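Local coordinates for protein peptidase S15/CocE/NonD (Thaumarchaeota archaeon SCGC AB-539-E09, PDB 4PF1) that is a serine aminopeptidase of the alpha/beta-hydrolase fold, probably releasing amino acids or short peptides from the N-terminal ends of its substrates, at residues Tyr403-Val408 against Pro617-Ile622; Val489-Ala494 against Val552-Ile557. All blocks are in the same frame, centred on the assembly; numbering follows the deposited sequence.

Having built the mixed hydrolase sheet, which ends with strand 384-388, the chain goes on into a mainly beta region; all four segments fall within the family's C-terminal non-catalytic domain. Strand 401-408 comes early there and its partner lies near the C terminus, with 208 residues between, so contact 1 closes a long loop around most of this region. Within that loop, contact 2 closes a shorter one, with 57 residues between 489-494 and 552-557; the two do not cross. Strand 606-625 then lies between 401-408 and 489-496, giving the order 401-408, 606-625, 489-496, 553-558 in one antiparallel sheet. The contact centres lie about 11 Å apart, and R491 bridges them by salt bridges to D405 and E621.

Contact 1: Tyr403-Val408 against Pro617-Ile622; sequences YCDLYV and PTAIEI
E621 OE1 takes a hydrogen bond from Y403 OH at 2.7 Å, met from above the carboxylate plane, 69° out of it. The ring and the carboxylate stand nearly perpendicular, with OE1 at the ring's edge. A first torsion of 157° swings the Y403 ring away from its own backbone N, and the phenol reaches across to the next strand, where its CE1 rests 3.6 Å from E621 CB. D405 and E621 run side by side with their carboxylate planes nearly parallel (5° apart), and D405 OD1 lies 3.4 Å from E621 CG. Two acids this close would probably repel each other, but R491 forms salt bridges with D405 OD2 and E621 OE2, which is likely to offset that.

The backbones pair as antiparallel strands. C404 with I622 and L406 with I620 are hydrogen-bonded pairs, each joined by two N-H to O=C bonds, while D405-E621 between them and Y407-A619 beyond L406-I620 are non-hydrogen-bonded pairs. A longer bond, V408 N to T618 O at 3.2 Å, carries the pairing one step past A619, and a water bonded to T618 O and V408 O spans the same end. Alongside the acids, the Y407 ring packs CD1 on A619 CB at 3.6 Å and meets P617 CB near its plane at the CE1 edge. On the other face of the sheet, C404 SG touches I622 CD1 at 3.8 Å, and L406 CB touches both I620 CB and I622 CG1.

This second face is turned inward: L406 and I620 pack on I572 and V574 of strand 571-577, which belongs to a separate four-stranded antiparallel sheet. Strand 489-496 flanks 617-622 in the same sheet as 403-408, and exchanges backbone hydrogen bonds with A619 (through R491) and E621 (through V489).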
ATOM      1  N   TYR A 403       2.252 -40.637 -20.692  1.00 49.87           N
ATOM      2  CA  TYR A 403       2.839 -39.561 -21.495  1.00 48.44           C
ATOM      3  C   TYR A 403       2.041 -39.404 -22.815  1.00 49.43           C
ATOM      4  O   TYR A 403       2.013 -40.330 -23.628  1.00 49.79           O
ATOM      5  CB  TYR A 403       4.336 -39.884 -21.726  1.00 49.99           C
ATOM      6  CG  TYR A 403       4.994 -39.242 -22.926  1.00 52.23           C
ATOM      7  CD1 TYR A 403       5.345 -37.895 -22.913  1.00 53.71           C
ATOM      8  CD2 TYR A 403       5.406 -40.010 -24.012  1.00 53.68           C
ATOM      9  CE1 TYR A 403       6.009 -37.310 -23.991  1.00 54.74           C
ATOM     10  CE2 TYR A 403       6.075 -39.438 -25.092  1.00 54.57           C
ATOM     11  CZ  TYR A 403       6.371 -38.086 -25.081  1.00 61.56           C
ATOM     12  OH  TYR A 403       7.028 -37.522 -26.146  1.00 62.33           O
ATOM     13  N   CYS A 404       1.341 -38.254 -22.986  1.00 42.92           N
ATOM     14  CA  CYS A 404       0.468 -38.026 -24.147  1.00 41.84           C
ATOM     15  C   CYS A 404       0.719 -36.667 -24.849  1.00 39.92           C
ATOM     16  O   CYS A 404       1.532 -35.863 -24.389  1.00 38.69           O
ATOM     17  CB  CYS A 404      -0.997 -38.175 -23.744  1.00 42.94           C
ATOM     18  SG  CYS A 404      -1.620 -36.830 -22.704  1.00 46.56           S
ATOM     19  N   ASP A 405      -0.005 -36.428 -25.966  1.00 32.83           N
ATOM     20  CA  ASP A 405       0.119 -35.224 -26.785  1.00 30.66           C
ATOM     21  C   ASP A 405      -1.082 -34.293 -26.648  1.00 29.71           C
ATOM     22  O   ASP A 405      -2.230 -34.731 -26.721  1.00 29.04           O
ATOM     23  CB  ASP A 405       0.306 -35.599 -28.268  1.00 33.13           C
ATOM     24  CG  ASP A 405       1.713 -36.013 -28.665  1.00 44.42           C
ATOM     25  OD1 ASP A 405       2.558 -36.198 -27.761  1.00 44.53           O
ATOM     26  OD2 ASP A 405       1.966 -36.159 -29.878  1.00 52.01           O
ATOM     27  N   LEU A 406      -0.798 -32.993 -26.507  1.00 23.39           N
ATOM     28  CA  LEU A 406      -1.786 -31.923 -26.427  1.00 21.61           C
ATOM     29  C   LEU A 406      -1.716 -31.113 -27.729  1.00 21.46           C
ATOM     30  O   LEU A 406      -0.888 -30.208 -27.856  1.00 19.61           O
ATOM     31  CB  LEU A 406      -1.493 -31.049 -25.188  1.00 21.35           C
ATOM     32  CG  LEU A 406      -2.643 -30.222 -24.609  1.00 26.39           C
ATOM     33  CD1 LEU A 406      -3.929 -31.059 -24.438  1.00 26.98           C
ATOM     34  CD2 LEU A 406      -2.242 -29.621 -23.275  1.00 28.22           C
ATOM     35  N   TYR A 407      -2.548 -31.492 -28.718  1.00 16.78           N
ATOM     36  CA  TYR A 407      -2.547 -30.917 -30.072  1.00 15.61           C
ATOM     37  C   TYR A 407      -3.184 -29.537 -30.170  1.00 18.51           C
ATOM     38  O   TYR A 407      -4.250 -29.307 -29.599  1.00 18.28           O
ATOM     39  CB  TYR A 407      -3.275 -31.857 -31.052  1.00 16.75           C
ATOM     40  CG  TYR A 407      -2.622 -33.210 -31.206  1.00 18.62           C
ATOM     41  CD1 TYR A 407      -1.539 -33.389 -32.061  1.00 20.50           C
ATOM     42  CD2 TYR A 407      -3.107 -34.323 -30.526  1.00 19.27           C
ATOM     43  CE1 TYR A 407      -0.935 -34.634 -32.212  1.00 21.32           C
ATOM     44  CE2 TYR A 407      -2.509 -35.573 -30.667  1.00 20.39           C
ATOM     45  CZ  TYR A 407      -1.426 -35.726 -31.517  1.00 27.28           C
ATOM     46  OH  TYR A 407      -0.833 -36.957 -31.669  1.00 27.32           O
ATOM     47  N   VAL A 408      -2.569 -28.638 -30.975  1.00 14.95           N
ATOM     48  CA  VAL A 408      -3.153 -27.328 -31.298  1.00 14.25           C
ATOM     49  C   VAL A 408      -4.218 -27.583 -32.386  1.00 17.98           C
ATOM     50  O   VAL A 408      -3.992 -28.413 -33.267  1.00 17.88           O
ATOM     51  CB  VAL A 408      -2.110 -26.236 -31.705  1.00 17.45           C
ATOM     52  CG1 VAL A 408      -1.099 -25.986 -30.584  1.00 16.89           C
ATOM     53  CG2 VAL A 408      -1.402 -26.574 -33.018  1.00 17.15           C
ATOM     54  N   PRO A 617       1.819 -32.562 -37.078  1.00 17.88           N
ATOM     55  CA  PRO A 617       0.979 -32.340 -35.890  1.00 17.07           C
ATOM     56  C   PRO A 617       1.698 -31.598 -34.756  1.00 19.92           C
ATOM     57  O   PRO A 617       2.374 -32.219 -33.924  1.00 19.71           O
ATOM     58  CB  PRO A 617       0.564 -33.759 -35.481  1.00 19.10           C
ATOM     59  CG  PRO A 617       1.656 -34.644 -35.991  1.00 23.93           C
ATOM     60  CD  PRO A 617       2.427 -33.911 -37.063  1.00 19.81           C
ATOM     61  N   THR A 618       1.526 -30.258 -34.706  1.00 14.74           N
ATOM     62  CA  THR A 618       2.079 -29.442 -33.625  1.00 13.23           C
ATOM     63  C   THR A 618       1.344 -29.795 -32.339  1.00 16.59           C
ATOM     64  O   THR A 618       0.109 -29.818 -32.323  1.00 15.71           O
ATOM     65  CB  THR A 618       1.989 -27.945 -33.956  1.00 18.07           C
ATOM     66  OG1 THR A 618       2.839 -27.662 -35.068  1.00 17.03           O
ATOM     67  CG2 THR A 618       2.365 -27.053 -32.768  1.00 14.60           C
ATOM     68  N   ALA A 619       2.103 -30.127 -31.278  1.00 13.45           N
ATOM     69  CA  ALA A 619       1.539 -30.523 -29.990  1.00 13.30           C
ATOM     70  C   ALA A 619       2.524 -30.334 -28.861  1.00 17.43           C
ATOM     71  O   ALA A 619       3.734 -30.275 -29.092  1.00 16.80           O
ATOM     72  CB  ALA A 619       1.115 -31.988 -30.039  1.00 14.40           C
ATOM     73  N   ILE A 620       2.005 -30.293 -27.628  1.00 14.36           N
ATOM     74  CA  ILE A 620       2.819 -30.281 -26.420  1.00 14.08           C
ATOM     75  C   ILE A 620       2.841 -31.708 -25.897  1.00 19.14           C
ATOM     76  O   ILE A 620       1.780 -32.302 -25.683  1.00 18.31           O
ATOM     77  CB  ILE A 620       2.300 -29.275 -25.349  1.00 16.72           C
ATOM     78  CG1 ILE A 620       2.157 -27.832 -25.909  1.00 16.70           C
ATOM     79  CG2 ILE A 620       3.161 -29.321 -24.068  1.00 17.35           C
ATOM     80  CD1 ILE A 620       3.421 -27.188 -26.488  1.00 22.77           C
ATOM     81  N   GLU A 621       4.037 -32.279 -25.756  1.00 17.26           N
ATOM     82  CA  GLU A 621       4.201 -33.631 -25.232  1.00 18.26           C
ATOM     83  C   GLU A 621       4.307 -33.529 -23.722  1.00 24.22           C
ATOM     84  O   GLU A 621       5.325 -33.061 -23.208  1.00 23.49           O
ATOM     85  CB  GLU A 621       5.432 -34.315 -25.848  1.00 19.87           C
ATOM     86  CG  GLU A 621       5.386 -34.424 -27.367  1.00 28.03           C
ATOM     87  CD  GLU A 621       6.650 -34.939 -28.033  1.00 45.13           C
ATOM     88  OE1 GLU A 621       7.641 -35.216 -27.318  1.00 27.41           O
ATOM     89  OE2 GLU A 621       6.644 -35.075 -29.277  1.00 42.82           O
ATOM     90  N   ILE A 622       3.212 -33.855 -23.015  1.00 22.68           N
ATOM     91  CA  ILE A 622       3.141 -33.750 -21.554  1.00 23.14           C
ATOM     92  C   ILE A 622       2.932 -35.117 -20.902  1.00 28.77           C
ATOM     93  O   ILE A 622       2.322 -36.011 -21.494  1.00 28.59           O
ATOM     94  CB  ILE A 622       2.055 -32.743 -21.086  1.00 26.07           C
ATOM     95  CG1 ILE A 622       0.866 -32.669 -22.062  1.00 26.89           C
ATOM     96  CG2 ILE A 622       2.653 -31.369 -20.835  1.00 26.66           C
ATOM     97  CD1 ILE A 622      -0.314 -33.432 -21.633  1.00 33.26           C
TER
HETATM   98  O   HOH W   1      -1.758 -30.514 -34.356  1.00 11.68           O

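Contact 2: Val489-Ala494 against Val552-Ile557; sequences VARLFA and VLEYRI
The F493 ring carries E554 over one face, with E554 CG 4.0 Å from the ring centroid and 29° off its normal, a CH-pi contact. The two side chains run alongside each other, and the carboxylate is turned 32° from the ring plane. F493 CG, anti to its carbonyl carbon (chi1 -70°), leans toward the partner strand, whereas E554 stretches out extended along the ring. Replacing F493 with an alanine removes the ring, which is likely to leave the aliphatic part of E554 without its aromatic platform and freer to turn. The Y555 ring is met at its edge, in plane, by the carbonyls L492 O and A494 O; a water completes the edge, bonding to Y555 OH at 2.7 Å and donating to A494 O. V489 CG1 sits over one face of the R556 guanidinium, offset toward the rim.

These strands form an antiparallel pair in the sheet of the C-terminal non-catalytic domain, with A490-I557, L492-Y555 and A494-L553 as hydrogen-bonded pairs. The Y555 N to L492 O bond is the shortest of the six, at 2.7 Å, and lies in the carbonyl plane.

The side chains of these pairs share one face, where L492 CD2 touches Y555 CD1 at 4.2 Å and I557 CD1 at 4.1 Å. W503 and V505 of strand 502-510 pack against this face, the W503 ring meeting that of Y555.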
ATOM      1  N   VAL A 489       7.462 -31.097 -23.674  1.00 15.70           N
ATOM      2  CA  VAL A 489       8.271 -30.888 -24.876  1.00 15.88           C
ATOM      3  C   VAL A 489       7.361 -30.403 -26.004  1.00 20.69           C
ATOM      4  O   VAL A 489       6.358 -31.050 -26.316  1.00 20.02           O
ATOM      5  CB  VAL A 489       9.092 -32.148 -25.282  1.00 20.10           C
ATOM      6  CG1 VAL A 489       9.818 -31.934 -26.612  1.00 19.94           C
ATOM      7  CG2 VAL A 489      10.090 -32.534 -24.187  1.00 19.92           C
ATOM      8  N   ALA A 490       7.688 -29.241 -26.579  1.00 17.93           N
ATOM      9  CA  ALA A 490       6.918 -28.686 -27.677  1.00 17.79           C
ATOM     10  C   ALA A 490       7.406 -29.258 -28.997  1.00 21.98           C
ATOM     11  O   ALA A 490       8.580 -29.092 -29.355  1.00 21.75           O
ATOM     12  CB  ALA A 490       7.022 -27.166 -27.685  1.00 18.17           C
ATOM     13  N   ARG A 491       6.525 -29.993 -29.691  1.00 18.11           N
ATOM     14  CA  ARG A 491       6.818 -30.525 -31.014  1.00 18.28           C
ATOM     15  C   ARG A 491       6.171 -29.572 -31.989  1.00 21.15           C
ATOM     16  O   ARG A 491       4.972 -29.670 -32.250  1.00 20.27           O
ATOM     17  CB  ARG A 491       6.311 -31.969 -31.163  1.00 19.36           C
ATOM     18  CG  ARG A 491       6.846 -32.669 -32.410  1.00 28.53           C
ATOM     19  CD  ARG A 491       6.384 -34.108 -32.497  1.00 35.73           C
ATOM     20  NE  ARG A 491       4.972 -34.212 -32.874  1.00 43.61           N
ATOM     21  CZ  ARG A 491       4.011 -34.649 -32.064  1.00 54.35           C
ATOM     22  NH1 ARG A 491       4.301 -35.043 -30.829  1.00 41.20           N
ATOM     23  NH2 ARG A 491       2.754 -34.700 -32.483  1.00 35.86           N
ATOM     24  N   LEU A 492       6.925 -28.549 -32.396  1.00 17.59           N
ATOM     25  CA  LEU A 492       6.407 -27.471 -33.220  1.00 16.96           C
ATOM     26  C   LEU A 492       6.761 -27.640 -34.690  1.00 19.94           C
ATOM     27  O   LEU A 492       7.935 -27.734 -35.042  1.00 19.22           O
ATOM     28  CB  LEU A 492       6.937 -26.121 -32.693  1.00 16.76           C
ATOM     29  CG  LEU A 492       6.516 -24.869 -33.471  1.00 21.77           C
ATOM     30  CD1 LEU A 492       5.098 -24.439 -33.098  1.00 22.13           C
ATOM     31  CD2 LEU A 492       7.496 -23.735 -33.240  1.00 23.25           C
ATOM     32  N   PHE A 493       5.730 -27.657 -35.544  1.00 15.83           N
ATOM     33  CA  PHE A 493       5.878 -27.682 -36.993  1.00 15.61           C
ATOM     34  C   PHE A 493       5.517 -26.297 -37.487  1.00 18.80           C
ATOM     35  O   PHE A 493       4.349 -25.900 -37.416  1.00 18.04           O
ATOM     36  CB  PHE A 493       4.994 -28.770 -37.630  1.00 17.56           C
ATOM     37  CG  PHE A 493       5.434 -30.186 -37.346  1.00 18.95           C
ATOM     38  CD1 PHE A 493       6.342 -30.830 -38.178  1.00 22.27           C
ATOM     39  CD2 PHE A 493       4.927 -30.885 -36.258  1.00 20.50           C
ATOM     40  CE1 PHE A 493       6.729 -32.150 -37.929  1.00 23.32           C
ATOM     41  CE2 PHE A 493       5.340 -32.192 -35.990  1.00 23.55           C
ATOM     42  CZ  PHE A 493       6.231 -32.819 -36.833  1.00 22.22           C
ATOM     43  N   ALA A 494       6.527 -25.510 -37.868  1.00 15.33           N
ATOM     44  CA  ALA A 494       6.293 -24.126 -38.249  1.00 14.75           C
ATOM     45  C   ALA A 494       7.063 -23.703 -39.498  1.00 18.96           C
ATOM     46  O   ALA A 494       8.159 -24.201 -39.764  1.00 18.57           O
ATOM     47  CB  ALA A 494       6.648 -23.207 -37.092  1.00 14.69           C
ATOM     48  N   VAL A 552       7.762 -25.868 -44.112  1.00 18.93           N
ATOM     49  CA  VAL A 552       7.279 -26.325 -42.799  1.00 18.24           C
ATOM     50  C   VAL A 552       8.386 -27.152 -42.148  1.00 22.19           C
ATOM     51  O   VAL A 552       8.715 -28.238 -42.637  1.00 22.17           O
ATOM     52  CB  VAL A 552       5.937 -27.112 -42.875  1.00 22.02           C
ATOM     53  CG1 VAL A 552       5.351 -27.333 -41.480  1.00 21.20           C
ATOM     54  CG2 VAL A 552       4.929 -26.407 -43.776  1.00 21.80           C
ATOM     55  N   LEU A 553       8.998 -26.610 -41.081  1.00 18.39           N
ATOM     56  CA  LEU A 553      10.109 -27.271 -40.390  1.00 18.28           C
ATOM     57  C   LEU A 553       9.730 -27.698 -38.972  1.00 21.29           C
ATOM     58  O   LEU A 553       8.949 -27.017 -38.298  1.00 19.69           O
ATOM     59  CB  LEU A 553      11.351 -26.359 -40.353  1.00 18.15           C
ATOM     60  CG  LEU A 553      11.895 -25.902 -41.712  1.00 23.30           C
ATOM     61  CD1 LEU A 553      12.804 -24.705 -41.554  1.00 23.52           C
ATOM     62  CD2 LEU A 553      12.613 -27.031 -42.435  1.00 26.12           C
ATOM     63  N   GLU A 554      10.308 -28.823 -38.518  1.00 18.06           N
ATOM     64  CA  GLU A 554      10.061 -29.388 -37.195  1.00 17.28           C
ATOM     65  C   GLU A 554      11.073 -28.863 -36.177  1.00 20.33           C
ATOM     66  O   GLU A 554      12.277 -28.870 -36.437  1.00 20.47           O
ATOM     67  CB  GLU A 554      10.109 -30.927 -37.253  1.00 19.00           C
ATOM     68  CG  GLU A 554       9.657 -31.610 -35.969  1.00 26.56           C
ATOM     69  CD  GLU A 554       9.688 -33.129 -35.974  1.00 38.03           C
ATOM     70  OE1 GLU A 554       9.872 -33.730 -37.058  1.00 31.21           O
ATOM     71  OE2 GLU A 554       9.511 -33.718 -34.885  1.00 29.21           O
ATOM     72  N   TYR A 555      10.570 -28.446 -35.005  1.00 15.51           N
ATOM     73  CA  TYR A 555      11.355 -27.947 -33.877  1.00 14.78           C
ATOM     74  C   TYR A 555      11.055 -28.763 -32.630  1.00 19.73           C
ATOM     75  O   TYR A 555       9.895 -29.096 -32.375  1.00 19.65           O
ATOM     76  CB  TYR A 555      11.035 -26.462 -33.598  1.00 14.49           C
ATOM     77  CG  TYR A 555      11.340 -25.533 -34.748  1.00 14.97           C
ATOM     78  CD1 TYR A 555      10.412 -25.326 -35.768  1.00 17.05           C
ATOM     79  CD2 TYR A 555      12.539 -24.830 -34.804  1.00 14.93           C
ATOM     80  CE1 TYR A 555      10.690 -24.475 -36.835  1.00 17.19           C
ATOM     81  CE2 TYR A 555      12.818 -23.959 -35.854  1.00 15.69           C
ATOM     82  CZ  TYR A 555      11.897 -23.797 -36.876  1.00 20.97           C
ATOM     83  OH  TYR A 555      12.165 -22.944 -37.911  1.00 20.75           O
ATOM     84  N   ARG A 556      12.090 -29.085 -31.854  1.00 17.60           N
ATOM     85  CA  ARG A 556      11.935 -29.774 -30.579  1.00 17.96           C
ATOM     86  C   ARG A 556      12.302 -28.783 -29.494  1.00 21.44           C
ATOM     87  O   ARG A 556      13.458 -28.363 -29.416  1.00 21.23           O
ATOM     88  CB  ARG A 556      12.800 -31.046 -30.513  1.00 19.88           C
ATOM     89  CG  ARG A 556      12.255 -32.090 -29.540  1.00 31.57           C
ATOM     90  CD  ARG A 556      13.246 -33.212 -29.289  1.00 41.73           C
ATOM     91  NE  ARG A 556      13.930 -33.053 -28.005  1.00 47.06           N
ATOM     92  CZ  ARG A 556      13.623 -33.733 -26.904  1.00 57.73           C
ATOM     93  NH1 ARG A 556      12.656 -34.642 -26.925  1.00 45.84           N
ATOM     94  NH2 ARG A 556      14.289 -33.519 -25.778  1.00 40.75           N
ATOM     95  N   ILE A 557      11.301 -28.304 -28.737  1.00 17.58           N
ATOM     96  CA  ILE A 557      11.533 -27.288 -27.713  1.00 16.48           C
ATOM     97  C   ILE A 557      11.170 -27.840 -26.320  1.00 19.68           C
ATOM     98  O   ILE A 557      10.002 -27.786 -25.915  1.00 18.80           O
ATOM     99  CB  ILE A 557      10.793 -25.942 -28.025  1.00 19.27           C
ATOM    100  CG1 ILE A 557      11.007 -25.495 -29.491  1.00 20.43           C
ATOM    101  CG2 ILE A 557      11.225 -24.835 -27.051  1.00 19.27           C
ATOM    102  CD1 ILE A 557       9.920 -24.546 -30.040  1.00 29.16           C
TER
HETATM  103  O   HOH W   2      10.433 -22.473 -39.882  1.00 13.49           O